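3-oxoadipate enol-lactonase (Burkholderia xenovorans, PDB 2XUA) probably hydrolyses the enol-lactone of 3-oxoadipate, a ring-opening step in the bacterial breakdown of catechol-type aromatic compounds. Local coordinates at residues A126-S131 / A195-P200; A108-H113 / P203-P208. One frame throughout, in Å; residues are numbered along the deposited sequence.

Contact 1. Residues A126-S131 / A195-P200; sequences AARIGS and AADLRP
Arg128 lays the aliphatic part of its side chain against the paired Asp197 and Arg199. Arg128 CB packs 3.5 Å from OD1 of Asp197 and almost as near to NE of Arg199, meeting that guanidinium obliquely. With chi1 at 151°, Arg128 CG lies roughly anti to the backbone N and runs on beside Arg199, 3.7 Å from Arg199 NH2. Bends at chi2 and chi3 then turn the chain away: CD passes loosely by the carbonyl oxygen of Ala196, and the guanidinium ends over the backbone of Gly130 and Ser131, one face touching Gly130 O and Ser131 CA near the rim. There NH1 makes a weak bond to Ile129 O, while NH2 forms a salt bridge with Asp194 of helix 183-195. The guanidinium planes of Arg128 and Arg199 are 43° apart.

Both segments are loops of the alpha/beta hydrolase fold: 126-131 leads from strand 117-123 into the helices that probably form the cap, and 195-200 brings the chain back from them. The side chain of Arg128 is about 10 Å from the bound laevulinic acid, and neither loop lines that pocket.

The loops are tied directly by one backbone bond, Leu198 N to Ala127 O at 2.7 Å, and indirectly by water 1, which accepts from Ile129 N and donates to Ala196 O. Ala127 points its CB at the turn in the other loop, with Ala127 CB 3.6 Å from Arg199 N. That turn is an Asx turn: OD1 of Asp197 accepts from Arg199 N and, from the opposite face of the carboxylate plane, from Arg199 NE. Arg199 NH2 adds a 2.8 Å salt bridge to Asp197 OD2, completing a skewed side-on grip that, together with the Arg199 N bond, probably limits rotation of the carboxylate.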
ATOM      1  N   ALA B 126      19.744   5.839  14.367  1.00 16.88           N
ATOM      2  CA  ALA B 126      20.979   6.297  15.031  1.00 17.11           C
ATOM      3  C   ALA B 126      20.700   7.764  15.276  1.00 18.30           C
ATOM      4  O   ALA B 126      19.822   8.330  14.586  1.00 19.11           O
ATOM      5  CB  ALA B 126      22.223   6.224  14.054  1.00 16.14           C
ATOM      6  N   ALA B 127      21.453   8.394  16.189  1.00 16.79           N
ATOM      7  CA  ALA B 127      21.288   9.836  16.436  1.00 18.28           C
ATOM      8  C   ALA B 127      21.897  10.701  15.313  1.00 17.98           C
ATOM      9  O   ALA B 127      21.581  11.910  15.211  1.00 19.77           O
ATOM     10  CB  ALA B 127      21.845  10.233  17.809  1.00 18.00           C
ATOM     11  N   ARG B 128      22.753  10.072  14.504  1.00 18.25           N
ATOM     12  CA  ARG B 128      23.271  10.606  13.242  1.00 19.21           C
ATOM     13  C   ARG B 128      23.327   9.422  12.235  1.00 18.73           C
ATOM     14  O   ARG B 128      24.057   8.429  12.422  1.00 19.84           O
ATOM     15  CB  ARG B 128      24.614  11.401  13.461  1.00 20.89           C
ATOM     16  CG  ARG B 128      25.630  11.442  12.300  1.00 25.83           C
ATOM     17  CD  ARG B 128      25.032  11.885  11.023  1.00 29.04           C
ATOM     18  NE  ARG B 128      25.908  12.667  10.144  1.00 31.42           N
ATOM     19  CZ  ARG B 128      25.583  12.980   8.884  1.00 32.40           C
ATOM     20  NH1 ARG B 128      24.428  12.550   8.362  1.00 33.65           N
ATOM     21  NH2 ARG B 128      26.374  13.726   8.149  1.00 30.15           N
ATOM     22  N   ILE B 129      22.453   9.489  11.220  1.00 17.69           N
ATOM     23  CA  ILE B 129      22.304   8.395  10.222  1.00 17.05           C
ATOM     24  C   ILE B 129      23.159   8.745   8.992  1.00 17.52           C
ATOM     25  O   ILE B 129      23.058   9.830   8.391  1.00 18.11           O
ATOM     26  CB  ILE B 129      20.810   8.145   9.822  1.00 15.39           C
ATOM     27  CG1 ILE B 129      20.000   7.739  11.044  1.00 16.31           C
ATOM     28  CG2 ILE B 129      20.674   7.060   8.707  1.00 15.88           C
ATOM     29  CD1 ILE B 129      18.478   7.833  10.820  1.00 25.52           C
ATOM     30  N   GLY B 130      24.018   7.790   8.661  1.00 18.94           N
ATOM     31  CA  GLY B 130      24.857   7.827   7.468  1.00 19.98           C
ATOM     32  C   GLY B 130      25.852   8.981   7.503  1.00 20.66           C
ATOM     33  O   GLY B 130      26.375   9.322   8.563  1.00 19.26           O
ATOM     34  N   SER B 131      26.067   9.601   6.352  1.00 21.38           N
ATOM     35  CA  SER B 131      27.173  10.608   6.220  1.00 22.77           C
ATOM     36  C   SER B 131      26.987  11.372   4.925  1.00 22.28           C
ATOM     37  O   SER B 131      26.181  10.935   4.080  1.00 22.65           O
ATOM     38  CB  SER B 131      28.507   9.873   6.187  1.00 22.48           C
ATOM     39  OG  SER B 131      28.578   9.194   4.959  1.00 23.18           O
ATOM     40  N   ALA B 195      21.715  16.490   7.584  1.00 22.50           N
ATOM     41  CA  ALA B 195      21.975  17.682   8.421  1.00 23.13           C
ATOM     42  C   ALA B 195      21.731  17.472   9.908  1.00 24.77           C
ATOM     43  O   ALA B 195      22.255  18.207  10.735  1.00 25.27           O
ATOM     44  CB  ALA B 195      21.192  18.839   7.922  1.00 23.42           C
ATOM     45  N   ALA B 196      20.944  16.462  10.261  1.00 25.39           N
ATOM     46  CA  ALA B 196      20.560  16.225  11.638  1.00 26.13           C
ATOM     47  C   ALA B 196      21.592  15.390  12.331  1.00 26.99           C
ATOM     48  O   ALA B 196      21.834  14.220  12.022  1.00 29.05           O
ATOM     49  CB  ALA B 196      19.172  15.527  11.726  1.00 25.59           C
ATOM     50  N   ASP B 197      22.212  15.979  13.321  1.00 27.69           N
ATOM     51  CA  ASP B 197      23.098  15.198  14.143  1.00 26.75           C
ATOM     52  C   ASP B 197      22.577  15.424  15.539  1.00 26.85           C
ATOM     53  O   ASP B 197      22.807  16.492  16.160  1.00 25.96           O
ATOM     54  CB  ASP B 197      24.535  15.669  13.957  1.00 27.13           C
ATOM     55  CG  ASP B 197      25.494  14.935  14.849  1.00 29.60           C
ATOM     56  OD1 ASP B 197      25.049  14.123  15.688  1.00 24.96           O
ATOM     57  OD2 ASP B 197      26.693  15.222  14.727  1.00 29.62           O
ATOM     58  N   LEU B 198      21.836  14.423  16.015  1.00 24.90           N
ATOM     59  CA  LEU B 198      21.193  14.509  17.313  1.00 24.14           C
ATOM     60  C   LEU B 198      22.010  13.871  18.415  1.00 23.22           C
ATOM     61  O   LEU B 198      21.528  13.695  19.528  1.00 22.96           O
ATOM     62  CB  LEU B 198      19.764  13.953  17.299  1.00 24.18           C
ATOM     63  CG  LEU B 198      18.591  14.773  16.732  1.00 25.61           C
ATOM     64  CD1 LEU B 198      18.916  15.987  15.938  1.00 26.59           C
ATOM     65  CD2 LEU B 198      17.607  13.889  15.962  1.00 24.87           C
ATOM     66  N   ARG B 199      23.258  13.534  18.109  1.00 22.21           N
ATOM     67  CA  ARG B 199      24.107  12.939  19.092  1.00 23.23           C
ATOM     68  C   ARG B 199      24.304  13.818  20.356  1.00 23.58           C
ATOM     69  O   ARG B 199      24.307  13.290  21.436  1.00 23.28           O
ATOM     70  CB  ARG B 199      25.470  12.560  18.478  1.00 24.46           C
ATOM     71  CG  ARG B 199      25.473  11.189  17.775  1.00 25.87           C
ATOM     72  CD  ARG B 199      26.853  10.921  17.167  1.00 24.69           C
ATOM     73  NE  ARG B 199      27.052  11.838  16.064  1.00 31.80           N
ATOM     74  CZ  ARG B 199      28.210  12.052  15.448  1.00 36.27           C
ATOM     75  NH1 ARG B 199      29.309  11.418  15.839  1.00 39.35           N
ATOM     76  NH2 ARG B 199      28.273  12.913  14.446  1.00 35.11           N
ATOM     77  N   PRO B 200      24.488  15.145  20.228  1.00 25.42           N
ATOM     78  CA  PRO B 200      24.658  15.877  21.530  1.00 27.15           C
ATOM     79  C   PRO B 200      23.367  15.921  22.369  1.00 29.32           C
ATOM     80  O   PRO B 200      23.435  15.942  23.600  1.00 29.71           O
ATOM     81  CB  PRO B 200      25.027  17.308  21.085  1.00 28.13           C
ATOM     82  CG  PRO B 200      25.604  17.157  19.705  1.00 27.45           C
ATOM     83  CD  PRO B 200      24.695  16.040  19.080  1.00 25.82           C
TER
HETATM   84  O   HOH W   1      21.151  11.983  10.786  1.00 19.71           O

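Contact 2. Residues A108-H113 / P203-P208; sequences ALAARH and PGIKVP
A chi1 of -68° divides the branches of Ile205 between two neighbouring alanines: CG1, anti to the carbonyl carbon, reaches Ala111, whereas CG2, anti to the backbone N, reaches Ala110. Ile205 CG1 lies alongside the helix backbone, 4.0 Å from Ala111 N, and just as loosely against the CB of that residue. CG2 of Ile205 meets Ala110 CB from the flank, at 4.1 Å. Val207 approaches the same methyl with its CG2, so that two methyls of the loop converge on Ala110 CB from the same side.

The helix involved, 101-112, follows what appears to be the nucleophile elbow of the alpha/beta hydrolase fold, and it is the last turn of this helix that packs here against the loop entering strand 209-214. Away from the helix, Ile205 also touches Ile232, and Val207 touches Ile117 of strand 117-123.

No direct hydrogen bond joins the segments; two waters lie between their backbones. Water 2 accepts from Lys206 N at 3.0 Å and lies 2.8 Å from Ala110 O, with Gly204 O also within hydrogen-bonding distance. Water 3 stands 2.9 Å from Ala111 O, and its approach to the same Gly204 oxygen is weak. Lys206 NZ curls back toward Gly204 O in a weak bond.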
ATOM      1  N   ALA B 108      14.566  13.428  18.224  1.00 21.12           N
ATOM      2  CA  ALA B 108      14.262  14.863  18.339  1.00 21.44           C
ATOM      3  C   ALA B 108      13.031  15.144  19.225  1.00 23.78           C
ATOM      4  O   ALA B 108      13.015  16.107  20.045  1.00 22.71           O
ATOM      5  CB  ALA B 108      14.066  15.479  17.028  1.00 20.04           C
ATOM      6  N   LEU B 109      11.992  14.335  19.032  1.00 22.51           N
ATOM      7  CA  LEU B 109      10.740  14.514  19.727  1.00 22.70           C
ATOM      8  C   LEU B 109      10.966  14.231  21.195  1.00 23.74           C
ATOM      9  O   LEU B 109      10.590  15.063  22.030  1.00 24.76           O
ATOM     10  CB  LEU B 109       9.700  13.563  19.145  1.00 21.14           C
ATOM     11  CG  LEU B 109       8.482  13.959  18.333  1.00 25.11           C
ATOM     12  CD1 LEU B 109       8.163  15.418  18.056  1.00 23.34           C
ATOM     13  CD2 LEU B 109       8.292  13.037  17.094  1.00 19.76           C
ATOM     14  N   ALA B 110      11.603  13.108  21.532  1.00 23.88           N
ATOM     15  CA  ALA B 110      11.838  12.784  22.923  1.00 26.41           C
ATOM     16  C   ALA B 110      12.768  13.767  23.657  1.00 27.87           C
ATOM     17  O   ALA B 110      12.640  13.886  24.869  1.00 28.53           O
ATOM     18  CB  ALA B 110      12.351  11.358  23.109  1.00 26.27           C
ATOM     19  N   ALA B 111      13.710  14.383  22.924  1.00 28.11           N
ATOM     20  CA  ALA B 111      14.689  15.321  23.479  1.00 28.38           C
ATOM     21  C   ALA B 111      14.113  16.719  23.673  1.00 28.65           C
ATOM     22  O   ALA B 111      14.344  17.371  24.693  1.00 28.42           O
ATOM     23  CB  ALA B 111      15.930  15.392  22.528  1.00 28.04           C
ATOM     24  N   ARG B 112      13.409  17.190  22.654  1.00 27.94           N
ATOM     25  CA  ARG B 112      12.951  18.546  22.601  1.00 29.17           C
ATOM     26  C   ARG B 112      11.455  18.609  22.994  1.00 29.34           C
ATOM     27  O   ARG B 112      10.951  19.694  23.176  1.00 29.38           O
ATOM     28  CB  ARG B 112      13.140  19.131  21.196  1.00 28.71           C
ATOM     29  CG  ARG B 112      14.570  19.002  20.596  1.00 28.87           C
ATOM     30  CD  ARG B 112      14.544  19.308  19.132  1.00 29.56           C
ATOM     31  NE  ARG B 112      15.878  19.199  18.560  1.00 34.71           N
ATOM     32  CZ  ARG B 112      16.246  19.568  17.339  1.00 34.70           C
ATOM     33  NH1 ARG B 112      15.396  20.112  16.477  1.00 33.69           N
ATOM     34  NH2 ARG B 112      17.508  19.407  16.981  1.00 37.33           N
ATOM     35  N   HIS B 113      10.765  17.460  23.109  1.00 29.48           N
ATOM     36  CA  HIS B 113       9.319  17.461  23.515  1.00 29.48           C
ATOM     37  C   HIS B 113       8.925  16.339  24.458  1.00 29.17           C
ATOM     38  O   HIS B 113       7.900  15.652  24.249  1.00 29.46           O
ATOM     39  CB  HIS B 113       8.398  17.512  22.287  1.00 28.98           C
ATOM     40  CG  HIS B 113       8.700  18.628  21.328  1.00 29.02           C
ATOM     41  ND1 HIS B 113       9.632  18.518  20.310  1.00 30.46           N
ATOM     42  CD2 HIS B 113       8.179  19.877  21.218  1.00 27.15           C
ATOM     43  CE1 HIS B 113       9.674  19.650  19.628  1.00 29.15           C
ATOM     44  NE2 HIS B 113       8.784  20.482  20.143  1.00 29.80           N
ATOM     45  N   PRO B 203      21.798  12.320  25.052  1.00 33.18           N
ATOM     46  CA  PRO B 203      21.928  12.146  26.492  1.00 33.89           C
ATOM     47  C   PRO B 203      20.922  12.912  27.320  1.00 33.25           C
ATOM     48  O   PRO B 203      20.746  12.575  28.463  1.00 34.03           O
ATOM     49  CB  PRO B 203      23.347  12.650  26.763  1.00 33.27           C
ATOM     50  CG  PRO B 203      24.066  12.170  25.617  1.00 33.19           C
ATOM     51  CD  PRO B 203      23.136  12.473  24.442  1.00 33.18           C
ATOM     52  N   GLY B 204      20.248  13.893  26.717  1.00 34.55           N
ATOM     53  CA  GLY B 204      19.222  14.725  27.376  1.00 34.04           C
ATOM     54  C   GLY B 204      17.795  14.180  27.483  1.00 34.69           C
ATOM     55  O   GLY B 204      16.930  14.833  28.099  1.00 34.62           O
ATOM     56  N   ILE B 205      17.549  12.995  26.885  1.00 33.35           N
ATOM     57  CA  ILE B 205      16.226  12.368  26.833  1.00 31.43           C
ATOM     58  C   ILE B 205      15.749  11.828  28.175  1.00 31.08           C
ATOM     59  O   ILE B 205      16.415  11.016  28.803  1.00 30.12           O
ATOM     60  CB  ILE B 205      16.221  11.205  25.791  1.00 31.22           C
ATOM     61  CG1 ILE B 205      16.362  11.785  24.371  1.00 29.87           C
ATOM     62  CG2 ILE B 205      14.991  10.294  26.013  1.00 30.85           C
ATOM     63  CD1 ILE B 205      16.567  10.806  23.258  1.00 27.62           C
ATOM     64  N   LYS B 206      14.549  12.241  28.574  1.00 31.67           N
ATOM     65  CA  LYS B 206      14.041  11.922  29.909  1.00 31.86           C
ATOM     66  C   LYS B 206      12.988  10.834  30.005  1.00 31.58           C
ATOM     67  O   LYS B 206      12.491  10.611  31.094  1.00 32.34           O
ATOM     68  CB  LYS B 206      13.514  13.203  30.572  1.00 33.08           C
ATOM     69  CG  LYS B 206      14.537  14.310  30.600  1.00 36.59           C
ATOM     70  CD  LYS B 206      15.110  14.539  32.022  1.00 44.39           C
ATOM     71  CE  LYS B 206      16.142  15.723  32.084  1.00 46.93           C
ATOM     72  NZ  LYS B 206      17.468  15.463  31.381  1.00 46.15           N
ATOM     73  N   VAL B 207      12.655  10.135  28.907  1.00 29.75           N
ATOM     74  CA  VAL B 207      11.517   9.156  28.909  1.00 28.75           C
ATOM     75  C   VAL B 207      12.025   7.738  28.674  1.00 27.01           C
ATOM     76  O   VAL B 207      13.160   7.574  28.161  1.00 28.57           O
ATOM     77  CB  VAL B 207      10.416   9.566  27.871  1.00 28.75           C
ATOM     78  CG1 VAL B 207      10.190  11.062  27.918  1.00 29.58           C
ATOM     79  CG2 VAL B 207      10.861   9.251  26.523  1.00 30.27           C
ATOM     80  N   PRO B 208      11.280   6.706  29.112  1.00 25.56           N
ATOM     81  CA  PRO B 208      11.740   5.372  28.855  1.00 24.91           C
ATOM     82  C   PRO B 208      11.947   5.127  27.343  1.00 23.81           C
ATOM     83  O   PRO B 208      11.082   5.481  26.536  1.00 23.82           O
ATOM     84  CB  PRO B 208      10.589   4.523  29.386  1.00 25.44           C
ATOM     85  CG  PRO B 208       9.898   5.399  30.336  1.00 25.51           C
ATOM     86  CD  PRO B 208       9.937   6.679  29.739  1.00 26.14           C
TER
HETATM   87  O   HOH W   2      13.876  14.788  27.231  1.00 28.93           O
HETATM   88  O   HOH W   3      16.552  16.670  26.361  1.00 45.33           O

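Overall arrangement
Both contacts are partly buried and involve the chain between helix 183-195 and strand 209-214, which meets the loop after strand 117-123 in contact 1 and the end of helix 101-112 in contact 2. Leu198 connects them: Leu198 CD2 lies 3.8 Å from Ala108 N, and its CD1 packs against NH2 of Arg112. Contact 1, where the chain probably passes to and from the cap, combines a direct backbone bond with charged side chains at its outer side. Contact 2, in the main domain, rests on branched loop side chains against helix alanines, with waters lying between the backbones. Each has a buried alanine, Ala127 or Ala110, among its touching residues.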